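Local coordinates for BMC domain protein (Clostridiales bacterium 1_7_47FAA, PDB 4OLO) that forms hexameric tiles in the shell of a glycyl-radical propanediol bacterial microcompartment and probably binds an iron-sulfur cluster for electron transport, at residues Y3-S8 / A32-L37; G36-R41 / I72-F77; V46-V51 / D88-K93. All blocks are in the same frame, centred on the assembly; numbering follows the deposited sequence.

Contact 1 of 3, residues Y3-S8 / A32-L37; sequences YRIIKS and ADAIGL
The first two strands of the antiparallel BMC sheet meet here: R4 and I6 of strand 2-7 form hydrogen-bonded pairs with L37 and I35 of strand 34-39, with the non-hydrogen-bonded pair I5-G36 between them and K7-A34 following I6-I35. L37 N donates to R4 O at 2.6 Å and I6 N to I35 O at 2.7 Å, both nearly straight and nearly along the C=O axis. The return bonds R4 N to L37 O and I35 N to I6 O, 2.9 Å each, come in more tilted. One further bond, S8 N to D33 O (2.8 Å), joins the loop residues past the last pair.

On the face of R4, I6, I35 and L37, the methyl tips CD1 of I6 and CD1 of L37 touch at 3.7 Å as the side chains cross. I6 CG1 lies opposite its carbonyl carbon (chi1 -62°), and the extended chi2 then carries CD1 toward L37. Residues of helix 11-17 and of a second subunit pack on this face. The guanidinium of R4 turns away from strand 34-39 to a salt bridge with E94 of that subunit. On the reverse face, I5 CG1 lies 3.5 Å from I35 O, and I5 rests on V83 of helix 80-95, while K7 forms a salt bridge with E84 of the same helix. D33 and A34 together face G78, a classic beta bulge where inner strand 34-39 of the four-stranded BMC-fold sheet begins.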
ATOM      1  N   TYR B   3     -15.752 -14.533  -1.752  1.00 61.62           N
ATOM      2  CA  TYR B   3     -15.909 -15.672  -2.660  1.00 59.46           C
ATOM      3  C   TYR B   3     -16.786 -15.290  -3.814  1.00 65.56           C
ATOM      4  O   TYR B   3     -17.868 -14.747  -3.608  1.00 68.15           O
ATOM      5  CB  TYR B   3     -16.600 -16.847  -1.928  1.00 60.28           C
ATOM      6  CG  TYR B   3     -15.861 -17.383  -0.723  1.00 61.51           C
ATOM      7  CD1 TYR B   3     -15.969 -16.758   0.522  1.00 62.14           C
ATOM      8  CD2 TYR B   3     -15.103 -18.554  -0.807  1.00 62.17           C
ATOM      9  CE1 TYR B   3     -15.313 -17.261   1.641  1.00 59.63           C
ATOM     10  CE2 TYR B   3     -14.466 -19.083   0.315  1.00 63.55           C
ATOM     11  CZ  TYR B   3     -14.559 -18.418   1.529  1.00 68.86           C
ATOM     12  OH  TYR B   3     -13.951 -18.954   2.625  1.00 74.78           O
ATOM     13  N   ARG B   4     -16.365 -15.617  -5.033  1.00 62.08           N
ATOM     14  CA  ARG B   4     -17.159 -15.364  -6.241  1.00 62.18           C
ATOM     15  C   ARG B   4     -16.926 -16.482  -7.215  1.00 67.36           C
ATOM     16  O   ARG B   4     -15.869 -17.105  -7.204  1.00 67.30           O
ATOM     17  CB  ARG B   4     -16.805 -14.010  -6.920  1.00 60.12           C
ATOM     18  CG  ARG B   4     -16.992 -12.758  -6.055  1.00 66.08           C
ATOM     19  CD  ARG B   4     -18.452 -12.416  -5.830  1.00 77.30           C
ATOM     20  NE  ARG B   4     -19.028 -11.788  -7.009  1.00 90.08           N
ATOM     21  CZ  ARG B   4     -19.082 -10.477  -7.179  1.00100.83           C
ATOM     22  NH1 ARG B   4     -18.623  -9.661  -6.239  1.00 84.73           N
ATOM     23  NH2 ARG B   4     -19.604  -9.969  -8.287  1.00 89.39           N
ATOM     24  N   ILE B   5     -17.888 -16.719  -8.086  1.00 65.40           N
ATOM     25  CA  ILE B   5     -17.750 -17.698  -9.156  1.00 64.74           C
ATOM     26  C   ILE B   5     -18.120 -17.010 -10.493  1.00 68.70           C
ATOM     27  O   ILE B   5     -19.082 -16.241 -10.542  1.00 69.57           O
ATOM     28  CB  ILE B   5     -18.588 -18.995  -8.871  1.00 67.97           C
ATOM     29  CG1 ILE B   5     -18.242 -20.097  -9.885  1.00 68.02           C
ATOM     30  CG2 ILE B   5     -20.114 -18.702  -8.834  1.00 71.37           C
ATOM     31  CD1 ILE B   5     -18.737 -21.469  -9.562  1.00 78.50           C
ATOM     32  N   ILE B   6     -17.348 -17.267 -11.551  1.00 64.04           N
ATOM     33  CA  ILE B   6     -17.670 -16.771 -12.891  1.00 64.80           C
ATOM     34  C   ILE B   6     -17.974 -18.017 -13.739  1.00 68.27           C
ATOM     35  O   ILE B   6     -17.099 -18.853 -13.933  1.00 65.61           O
ATOM     36  CB  ILE B   6     -16.560 -15.891 -13.531  1.00 66.87           C
ATOM     37  CG1 ILE B   6     -16.281 -14.624 -12.726  1.00 66.47           C
ATOM     38  CG2 ILE B   6     -16.877 -15.581 -14.998  1.00 66.33           C
ATOM     39  CD1 ILE B   6     -14.923 -13.943 -13.071  1.00 70.94           C
ATOM     40  N   LYS B   7     -19.211 -18.135 -14.222  1.00 68.71           N
ATOM     41  CA  LYS B   7     -19.665 -19.241 -15.067  1.00 70.81           C
ATOM     42  C   LYS B   7     -19.512 -18.878 -16.531  1.00 78.36           C
ATOM     43  O   LYS B   7     -19.872 -17.769 -16.938  1.00 79.74           O
ATOM     44  CB  LYS B   7     -21.105 -19.638 -14.717  1.00 74.97           C
ATOM     45  CG  LYS B   7     -21.187 -20.307 -13.350  1.00 83.26           C
ATOM     46  CD  LYS B   7     -22.593 -20.485 -12.849  1.00 98.53           C
ATOM     47  CE  LYS B   7     -22.561 -21.106 -11.477  1.00112.85           C
ATOM     48  NZ  LYS B   7     -23.846 -21.763 -11.134  1.00126.51           N
ATOM     49  N   SER B   8     -18.932 -19.799 -17.311  1.00 76.80           N
ATOM     50  CA  SER B   8     -18.633 -19.658 -18.749  1.00 79.61           C
ATOM     51  C   SER B   8     -17.803 -18.387 -18.988  1.00 83.91           C
ATOM     52  O   SER B   8     -18.277 -17.458 -19.641  1.00 87.89           O
ATOM     53  CB  SER B   8     -19.907 -19.689 -19.596  1.00 85.56           C
ATOM     54  OG  SER B   8     -20.642 -20.874 -19.335  1.00 97.25           O
ATOM     55  N   ALA B  32     -11.654 -23.561 -19.144  1.00103.47           N
ATOM     56  CA  ALA B  32     -12.493 -23.624 -17.946  1.00100.10           C
ATOM     57  C   ALA B  32     -13.963 -23.274 -18.195  1.00101.13           C
ATOM     58  O   ALA B  32     -14.289 -22.251 -18.799  1.00100.32           O
ATOM     59  CB  ALA B  32     -11.931 -22.738 -16.835  1.00 97.81           C
ATOM     60  N   ASP B  33     -14.836 -24.158 -17.709  1.00 95.59           N
ATOM     61  CA  ASP B  33     -16.291 -24.084 -17.705  1.00 94.38           C
ATOM     62  C   ASP B  33     -16.677 -23.034 -16.633  1.00 88.15           C
ATOM     63  O   ASP B  33     -17.620 -22.277 -16.822  1.00 88.50           O
ATOM     64  CB  ASP B  33     -16.802 -25.476 -17.307  1.00 97.66           C
ATOM     65  CG  ASP B  33     -18.214 -25.824 -17.681  1.00121.03           C
ATOM     66  OD1 ASP B  33     -19.140 -25.396 -16.955  1.00123.22           O
ATOM     67  OD2 ASP B  33     -18.394 -26.629 -18.626  1.00132.37           O
ATOM     68  N   ALA B  34     -15.936 -22.997 -15.512  1.00 77.45           N
ATOM     69  CA  ALA B  34     -16.156 -22.067 -14.411  1.00 74.44           C
ATOM     70  C   ALA B  34     -14.835 -21.606 -13.775  1.00 73.45           C
ATOM     71  O   ALA B  34     -13.817 -22.285 -13.899  1.00 72.58           O
ATOM     72  CB  ALA B  34     -17.057 -22.695 -13.358  1.00 74.61           C
ATOM     73  N   ILE B  35     -14.863 -20.435 -13.118  1.00 66.90           N
ATOM     74  CA  ILE B  35     -13.736 -19.859 -12.389  1.00 64.50           C
ATOM     75  C   ILE B  35     -14.258 -19.496 -11.031  1.00 67.96           C
ATOM     76  O   ILE B  35     -15.172 -18.678 -10.944  1.00 69.29           O
ATOM     77  CB  ILE B  35     -13.060 -18.603 -13.055  1.00 68.12           C
ATOM     78  CG1 ILE B  35     -12.581 -18.872 -14.489  1.00 70.08           C
ATOM     79  CG2 ILE B  35     -11.887 -18.093 -12.201  1.00 68.01           C
ATOM     80  CD1 ILE B  35     -12.025 -17.645 -15.183  1.00 75.14           C
ATOM     81  N   GLY B  36     -13.681 -20.104  -9.993  1.00 63.45           N
ATOM     82  CA  GLY B  36     -13.956 -19.779  -8.594  1.00 62.23           C
ATOM     83  C   GLY B  36     -12.896 -18.791  -8.121  1.00 65.80           C
ATOM     84  O   GLY B  36     -11.694 -19.005  -8.339  1.00 65.62           O
ATOM     85  N   LEU B  37     -13.316 -17.682  -7.525  1.00 62.10           N
ATOM     86  CA  LEU B  37     -12.380 -16.644  -7.058  1.00 61.46           C
ATOM     87  C   LEU B  37     -12.478 -16.456  -5.558  1.00 63.43           C
ATOM     88  O   LEU B  37     -13.578 -16.419  -5.027  1.00 62.96           O
ATOM     89  CB  LEU B  37     -12.634 -15.290  -7.767  1.00 61.78           C
ATOM     90  CG  LEU B  37     -12.465 -15.230  -9.294  1.00 65.30           C
ATOM     91  CD1 LEU B  37     -13.030 -13.950  -9.835  1.00 66.11           C
ATOM     92  CD2 LEU B  37     -11.000 -15.425  -9.729  1.00 63.23           C
TER

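Contact 2 of 3, residues G36-R41 / I72-F77; sequences GLIQGR and ILLAIF
G36 and I38 pair with I76 and L74 in the middle of the four-stranded antiparallel sheet of the BMC fold, where strands 34-39 and 73-78 run side by side. Four backbone hydrogen bonds tie them, two to each pair. G36 N to I76 O is 2.7 Å, and the bond back from I76 N to G36 O also lies in the carbonyl plane. I38 and L74 exchange the other two, each 2.9 Å between N and O. Between the two pairs, L37 CA and A75 CA give C-H...O contacts to L74 O and G36 O.

The apolar contacts divide between the sheet faces. On the face covered by helices 42-53 and 80-95, I38 and L74 lie side by side and point the same way, with I38 CD1 4.0 Å from L74 CD2; the same CD1 also approaches I76 CG1. I76 CB sits 3.7 Å from G36 O, over a position with no side chain. On the other face L37 CD2 fits against A75 CB at 3.9 Å and crosses the end of L73, and I43 of a second subunit packs on both leucines.

Polar side-chain chemistry enters at Q39. Its CG is anti to the backbone N (chi1 -164°), and the extended chain carries the amide out to the second subunit, where OE1 accepts a hydrogen bond from the backbone N of I43. Along the way Q39 CB and OE1 each lie 3.6 Å from L73 CD1.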
ATOM      1  N   GLY B  36     -13.681 -20.104  -9.993  1.00 63.45           N
ATOM      2  CA  GLY B  36     -13.956 -19.779  -8.594  1.00 62.23           C
ATOM      3  C   GLY B  36     -12.896 -18.791  -8.121  1.00 65.80           C
ATOM      4  O   GLY B  36     -11.694 -19.005  -8.339  1.00 65.62           O
ATOM      5  N   LEU B  37     -13.316 -17.682  -7.525  1.00 62.10           N
ATOM      6  CA  LEU B  37     -12.380 -16.644  -7.058  1.00 61.46           C
ATOM      7  C   LEU B  37     -12.478 -16.456  -5.558  1.00 63.43           C
ATOM      8  O   LEU B  37     -13.578 -16.419  -5.027  1.00 62.96           O
ATOM      9  CB  LEU B  37     -12.634 -15.290  -7.767  1.00 61.78           C
ATOM     10  CG  LEU B  37     -12.465 -15.230  -9.294  1.00 65.30           C
ATOM     11  CD1 LEU B  37     -13.030 -13.950  -9.835  1.00 66.11           C
ATOM     12  CD2 LEU B  37     -11.000 -15.425  -9.729  1.00 63.23           C
ATOM     13  N   ILE B  38     -11.333 -16.389  -4.879  1.00 60.40           N
ATOM     14  CA  ILE B  38     -11.273 -16.205  -3.432  1.00 61.38           C
ATOM     15  C   ILE B  38     -10.231 -15.144  -3.142  1.00 67.14           C
ATOM     16  O   ILE B  38      -9.093 -15.243  -3.613  1.00 67.64           O
ATOM     17  CB  ILE B  38     -11.088 -17.503  -2.555  1.00 64.76           C
ATOM     18  CG1 ILE B  38     -12.019 -18.666  -2.955  1.00 65.75           C
ATOM     19  CG2 ILE B  38     -11.302 -17.214  -1.075  1.00 67.98           C
ATOM     20  CD1 ILE B  38     -11.295 -19.738  -3.646  1.00 79.69           C
ATOM     21  N   GLN B  39     -10.636 -14.101  -2.410  1.00 63.48           N
ATOM     22  CA  GLN B  39      -9.754 -13.007  -2.022  1.00 64.40           C
ATOM     23  C   GLN B  39      -9.755 -12.889  -0.507  1.00 69.44           C
ATOM     24  O   GLN B  39     -10.815 -12.899   0.117  1.00 71.98           O
ATOM     25  CB  GLN B  39     -10.189 -11.681  -2.656  1.00 66.14           C
ATOM     26  CG  GLN B  39      -9.104 -10.600  -2.610  1.00 75.32           C
ATOM     27  CD  GLN B  39      -9.482  -9.327  -3.351  1.00 97.49           C
ATOM     28  OE1 GLN B  39      -9.884  -9.329  -4.514  1.00 93.19           O
ATOM     29  NE2 GLN B  39      -9.329  -8.199  -2.703  1.00 96.54           N
ATOM     30  N   GLY B  40      -8.568 -12.765   0.057  1.00 62.43           N
ATOM     31  CA  GLY B  40      -8.378 -12.604   1.486  1.00 62.11           C
ATOM     32  C   GLY B  40      -6.951 -12.240   1.812  1.00 67.17           C
ATOM     33  O   GLY B  40      -6.184 -11.854   0.927  1.00 67.34           O
ATOM     34  N   ARG B  41      -6.587 -12.362   3.095  1.00 64.76           N
ATOM     35  CA  ARG B  41      -5.238 -12.151   3.572  1.00 65.82           C
ATOM     36  C   ARG B  41      -4.393 -13.319   3.067  1.00 71.33           C
ATOM     37  O   ARG B  41      -4.933 -14.422   2.842  1.00 68.87           O
ATOM     38  CB  ARG B  41      -5.244 -12.063   5.092  1.00 67.73           C
ATOM     39  CG  ARG B  41      -5.802 -10.726   5.596  1.00 77.36           C
ATOM     40  CD  ARG B  41      -5.868 -10.603   7.106  1.00 94.58           C
ATOM     41  NE  ARG B  41      -6.495 -11.766   7.750  1.00113.86           N
ATOM     42  CZ  ARG B  41      -7.785 -11.873   8.063  1.00131.55           C
ATOM     43  NH1 ARG B  41      -8.630 -10.887   7.780  1.00124.07           N
ATOM     44  NH2 ARG B  41      -8.240 -12.971   8.653  1.00113.14           N
ATOM     45  N   ILE B  72      -2.478 -11.681  -4.686  1.00103.88           N
ATOM     46  CA  ILE B  72      -3.673 -10.855  -4.471  1.00101.99           C
ATOM     47  C   ILE B  72      -4.962 -11.701  -4.340  1.00 97.95           C
ATOM     48  O   ILE B  72      -5.820 -11.416  -3.495  1.00 99.12           O
ATOM     49  CB  ILE B  72      -3.788  -9.778  -5.611  1.00106.97           C
ATOM     50  CG1 ILE B  72      -2.572  -8.827  -5.604  1.00111.16           C
ATOM     51  CG2 ILE B  72      -5.100  -8.978  -5.538  1.00107.49           C
ATOM     52  CD1 ILE B  72      -2.112  -8.449  -6.936  1.00123.97           C
ATOM     53  N   LEU B  73      -5.083 -12.732  -5.178  1.00 85.44           N
ATOM     54  CA  LEU B  73      -6.294 -13.495  -5.364  1.00 79.70           C
ATOM     55  C   LEU B  73      -5.956 -14.942  -5.696  1.00 76.47           C
ATOM     56  O   LEU B  73      -4.886 -15.233  -6.231  1.00 76.78           O
ATOM     57  CB  LEU B  73      -6.951 -12.808  -6.590  1.00 79.78           C
ATOM     58  CG  LEU B  73      -8.352 -13.089  -7.033  1.00 82.43           C
ATOM     59  CD1 LEU B  73      -9.356 -12.600  -6.014  1.00 81.83           C
ATOM     60  CD2 LEU B  73      -8.613 -12.361  -8.316  1.00 85.03           C
ATOM     61  N   LEU B  74      -6.885 -15.833  -5.393  1.00 67.37           N
ATOM     62  CA  LEU B  74      -6.783 -17.256  -5.691  1.00 65.87           C
ATOM     63  C   LEU B  74      -7.896 -17.597  -6.713  1.00 66.17           C
ATOM     64  O   LEU B  74      -9.068 -17.266  -6.494  1.00 64.33           O
ATOM     65  CB  LEU B  74      -6.901 -18.107  -4.402  1.00 64.92           C
ATOM     66  CG  LEU B  74      -6.729 -19.611  -4.564  1.00 70.42           C
ATOM     67  CD1 LEU B  74      -5.257 -19.980  -4.748  1.00 72.46           C
ATOM     68  CD2 LEU B  74      -7.343 -20.375  -3.394  1.00 70.28           C
ATOM     69  N   ALA B  75      -7.495 -18.157  -7.863  1.00 62.35           N
ATOM     70  CA  ALA B  75      -8.403 -18.552  -8.940  1.00 61.84           C
ATOM     71  C   ALA B  75      -8.377 -20.071  -9.084  1.00 67.21           C
ATOM     72  O   ALA B  75      -7.303 -20.682  -9.060  1.00 66.18           O
ATOM     73  CB  ALA B  75      -8.015 -17.882 -10.238  1.00 63.76           C
ATOM     74  N   ILE B  76      -9.572 -20.676  -9.151  1.00 65.03           N
ATOM     75  CA  ILE B  76      -9.845 -22.118  -9.240  1.00 65.45           C
ATOM     76  C   ILE B  76     -10.573 -22.330 -10.578  1.00 68.05           C
ATOM     77  O   ILE B  76     -11.634 -21.744 -10.800  1.00 69.35           O
ATOM     78  CB  ILE B  76     -10.747 -22.532  -8.010  1.00 69.40           C
ATOM     79  CG1 ILE B  76     -10.062 -22.424  -6.645  1.00 71.32           C
ATOM     80  CG2 ILE B  76     -11.443 -23.844  -8.160  1.00 71.33           C
ATOM     81  CD1 ILE B  76      -8.576 -22.640  -6.655  1.00 92.06           C
ATOM     82  N   PHE B  77     -10.029 -23.165 -11.442  1.00 62.46           N
ATOM     83  CA  PHE B  77     -10.592 -23.430 -12.769  1.00 62.19           C
ATOM     84  C   PHE B  77     -11.048 -24.887 -12.917  1.00 65.87           C
ATOM     85  O   PHE B  77     -10.350 -25.806 -12.486  1.00 64.44           O
ATOM     86  CB  PHE B  77      -9.515 -23.170 -13.849  1.00 65.14           C
ATOM     87  CG  PHE B  77      -8.932 -21.784 -13.890  1.00 66.88           C
ATOM     88  CD1 PHE B  77      -7.888 -21.424 -13.036  1.00 68.65           C
ATOM     89  CD2 PHE B  77      -9.390 -20.845 -14.817  1.00 70.95           C
ATOM     90  CE1 PHE B  77      -7.343 -20.139 -13.079  1.00 70.21           C
ATOM     91  CE2 PHE B  77      -8.832 -19.553 -14.869  1.00 74.22           C
ATOM     92  CZ  PHE B  77      -7.813 -19.210 -13.997  1.00 71.17           C
TER

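Contact 3 of 3, residues V46-V51 / D88-K93; sequences VCAADV and DEIRKK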
ATOM      1  N   VAL B  46      -3.279 -19.027   1.260  1.00 60.06           N
ATOM      2  CA  VAL B  46      -2.325 -20.148   1.181  1.00 59.48           C
ATOM      3  C   VAL B  46      -3.030 -21.412   1.722  1.00 63.71           C
ATOM      4  O   VAL B  46      -2.916 -22.478   1.114  1.00 63.11           O
ATOM      5  CB  VAL B  46      -0.955 -19.858   1.881  1.00 63.45           C
ATOM      6  CG1 VAL B  46      -0.069 -21.096   1.909  1.00 63.82           C
ATOM      7  CG2 VAL B  46      -0.220 -18.711   1.203  1.00 63.30           C
ATOM      8  N   CYS B  47      -3.831 -21.256   2.798  1.00 60.44           N
ATOM      9  CA  CYS B  47      -4.618 -22.337   3.388  1.00 60.37           C
ATOM     10  C   CYS B  47      -5.677 -22.835   2.416  1.00 62.96           C
ATOM     11  O   CYS B  47      -5.820 -24.049   2.232  1.00 62.25           O
ATOM     12  CB  CYS B  47      -5.233 -21.898   4.711  1.00 61.39           C
ATOM     13  SG  CYS B  47      -4.027 -21.719   6.037  1.00 68.49           S
ATOM     14  N   ALA B  48      -6.405 -21.886   1.790  1.00 58.24           N
ATOM     15  CA  ALA B  48      -7.446 -22.128   0.789  1.00 56.41           C
ATOM     16  C   ALA B  48      -6.848 -22.854  -0.432  1.00 60.59           C
ATOM     17  O   ALA B  48      -7.449 -23.820  -0.927  1.00 60.09           O
ATOM     18  CB  ALA B  48      -8.081 -20.794   0.365  1.00 55.83           C
ATOM     19  N   ALA B  49      -5.652 -22.398  -0.892  1.00 58.31           N
ATOM     20  CA  ALA B  49      -4.919 -22.977  -2.035  1.00 58.40           C
ATOM     21  C   ALA B  49      -4.676 -24.441  -1.792  1.00 62.26           C
ATOM     22  O   ALA B  49      -4.842 -25.223  -2.719  1.00 63.36           O
ATOM     23  CB  ALA B  49      -3.592 -22.253  -2.252  1.00 59.96           C
ATOM     24  N   ASP B  50      -4.342 -24.829  -0.534  1.00 58.97           N
ATOM     25  CA  ASP B  50      -4.101 -26.233  -0.199  1.00 59.72           C
ATOM     26  C   ASP B  50      -5.345 -27.101  -0.339  1.00 64.14           C
ATOM     27  O   ASP B  50      -5.250 -28.210  -0.850  1.00 65.45           O
ATOM     28  CB  ASP B  50      -3.457 -26.390   1.182  1.00 63.06           C
ATOM     29  CG  ASP B  50      -2.883 -27.780   1.388  1.00 70.63           C
ATOM     30  OD1 ASP B  50      -1.896 -28.120   0.701  1.00 70.82           O
ATOM     31  OD2 ASP B  50      -3.426 -28.528   2.237  1.00 71.15           O
ATOM     32  N   VAL B  51      -6.514 -26.589   0.095  1.00 61.41           N
ATOM     33  CA  VAL B  51      -7.799 -27.289  -0.018  1.00 60.30           C
ATOM     34  C   VAL B  51      -8.138 -27.478  -1.499  1.00 64.05           C
ATOM     35  O   VAL B  51      -8.444 -28.595  -1.922  1.00 67.25           O
ATOM     36  CB  VAL B  51      -8.935 -26.572   0.763  1.00 61.60           C
ATOM     37  CG1 VAL B  51     -10.272 -27.321   0.580  1.00 60.41           C
ATOM     38  CG2 VAL B  51      -8.578 -26.431   2.242  1.00 61.15           C
ATOM     39  N   ASP B  88     -17.003 -24.710  -1.640  1.00 64.52           N
ATOM     40  CA  ASP B  88     -17.712 -25.159  -0.431  1.00 67.05           C
ATOM     41  C   ASP B  88     -16.730 -25.716   0.603  1.00 70.13           C
ATOM     42  O   ASP B  88     -16.856 -25.405   1.780  1.00 71.84           O
ATOM     43  CB  ASP B  88     -18.755 -26.255  -0.753  1.00 72.15           C
ATOM     44  CG  ASP B  88     -19.993 -25.839  -1.545  1.00 92.96           C
ATOM     45  OD1 ASP B  88     -20.110 -24.630  -1.897  1.00 92.34           O
ATOM     46  OD2 ASP B  88     -20.813 -26.734  -1.880  1.00104.56           O
ATOM     47  N   GLU B  89     -15.773 -26.536   0.165  1.00 64.93           N
ATOM     48  CA  GLU B  89     -14.754 -27.131   1.027  1.00 65.26           C
ATOM     49  C   GLU B  89     -13.874 -26.084   1.680  1.00 67.85           C
ATOM     50  O   GLU B  89     -13.607 -26.180   2.882  1.00 69.14           O
ATOM     51  CB  GLU B  89     -13.886 -28.120   0.253  1.00 66.82           C
ATOM     52  CG  GLU B  89     -14.008 -29.554   0.739  1.00 92.67           C
ATOM     53  CD  GLU B  89     -13.943 -29.786   2.246  1.00125.86           C
ATOM     54  OE1 GLU B  89     -12.845 -29.632   2.830  1.00123.98           O
ATOM     55  OE2 GLU B  89     -14.997 -30.121   2.838  1.00115.87           O
ATOM     56  N   ILE B  90     -13.433 -25.076   0.887  1.00 62.09           N
ATOM     57  CA  ILE B  90     -12.594 -23.964   1.344  1.00 60.38           C
ATOM     58  C   ILE B  90     -13.327 -23.178   2.432  1.00 68.42           C
ATOM     59  O   ILE B  90     -12.749 -22.919   3.489  1.00 71.32           O
ATOM     60  CB  ILE B  90     -12.133 -23.065   0.172  1.00 60.65           C
ATOM     61  CG1 ILE B  90     -11.138 -23.810  -0.745  1.00 59.57           C
ATOM     62  CG2 ILE B  90     -11.526 -21.774   0.700  1.00 61.16           C
ATOM     63  CD1 ILE B  90     -11.044 -23.272  -2.153  1.00 60.35           C
ATOM     64  N   ARG B  91     -14.600 -22.832   2.175  1.00 64.91           N
ATOM     65  CA  ARG B  91     -15.451 -22.076   3.072  1.00 66.73           C
ATOM     66  C   ARG B  91     -15.686 -22.852   4.377  1.00 74.04           C
ATOM     67  O   ARG B  91     -15.574 -22.264   5.442  1.00 75.65           O
ATOM     68  CB  ARG B  91     -16.755 -21.689   2.338  1.00 65.01           C
ATOM     69  CG  ARG B  91     -17.871 -21.155   3.211  1.00 65.05           C
ATOM     70  CD  ARG B  91     -17.756 -19.680   3.557  1.00 81.93           C
ATOM     71  NE  ARG B  91     -18.816 -19.297   4.500  1.00113.60           N
ATOM     72  CZ  ARG B  91     -19.495 -18.150   4.466  1.00140.13           C
ATOM     73  NH1 ARG B  91     -19.217 -17.227   3.545  1.00127.57           N
ATOM     74  NH2 ARG B  91     -20.454 -17.914   5.352  1.00133.73           N
ATOM     75  N   LYS B  92     -15.960 -24.164   4.289  1.00 72.06           N
ATOM     76  CA  LYS B  92     -16.182 -25.054   5.430  1.00 74.66           C
ATOM     77  C   LYS B  92     -14.928 -25.125   6.313  1.00 80.22           C
ATOM     78  O   LYS B  92     -15.042 -25.006   7.532  1.00 81.66           O
ATOM     79  CB  LYS B  92     -16.614 -26.449   4.949  1.00 78.58           C
ATOM     80  CG  LYS B  92     -16.938 -27.461   6.041  1.00 98.74           C
ATOM     81  CD  LYS B  92     -17.139 -28.859   5.448  1.00113.79           C
ATOM     82  CE  LYS B  92     -17.397 -29.905   6.497  1.00133.71           C
ATOM     83  NZ  LYS B  92     -17.869 -31.175   5.885  1.00145.48           N
ATOM     84  N   LYS B  93     -13.742 -25.280   5.703  1.00 76.35           N
ATOM     85  CA  LYS B  93     -12.483 -25.342   6.439  1.00 77.12           C
ATOM     86  C   LYS B  93     -12.134 -24.001   7.065  1.00 84.04           C
ATOM     87  O   LYS B  93     -11.555 -23.963   8.149  1.00 86.11           O
ATOM     88  CB  LYS B  93     -11.351 -25.858   5.548  1.00 78.64           C
ATOM     89  CG  LYS B  93     -11.535 -27.317   5.111  1.00 93.95           C
ATOM     90  CD  LYS B  93     -10.620 -28.269   5.829  1.00115.26           C
ATOM     91  CE  LYS B  93     -10.761 -29.691   5.318  1.00140.24           C
ATOM     92  NZ  LYS B  93      -9.849 -30.647   6.003  1.00152.16           N
TER
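A48 and V51 on helix 42-53 pack against I90 of helix 80-95, where the axes of segments 46-51 and 88-93 approach to 9.2 Å at 134°. The tight part is a small apolar cluster. I90 CG2 presses on A48 CB at 3.6 Å, and the small alanine lets the backbones approach here, to 5.5 Å between the CA atoms of A48 and I90. With CG1 opposite its carbonyl carbon (chi1 -68°), I90 turns this branch to face both A48 O, 3.7 Å away, and V51 CB, at 3.8 Å.

Toward solvent the packing changes character. V51 points at the other helix, and its CG1 meets E89 CB at 3.7 Å, the two side chains crossing at about a right angle. K93 adds only an aliphatic brush, its CG 4.2 Å from V51 CG2, and no hydrogen bond or salt bridge joins the two segments. The aliphatic parts of E89 and K93 thus border the valine on its outer side.

Beneath the cluster lies the sheet: A48 touches L74 of strand 73-78, and I90 reaches Y3 of strand 2-7. On helix 42-53, V46, C47, A49 and D50 meet a third subunit, so this helix sits between helix 80-95 and a neighbouring protomer.

Contacts 1 and 2 share strand 34-39, with G36 and L37 serving both, and are held by ladders of backbone hydrogen bonds; contact 3 joins two helices by side-chain packing, without a hydrogen bond or salt bridge between the segments. Contact 2 is the buried one, its centre about 5 Å from the centre of the chain, whereas contacts 1 and 3 are partly buried and lie on opposite sides of that centre, their own centres about 16 Å apart. The helix pair packs onto the sheet: I38 CD1 of contact 2 meets I90 CD1 at 3.8 Å, and L74 CD2 approaches A49 N. Contacts 1 and 2 both touch the second subunit, while helix 42-53 of contact 3 faces the third.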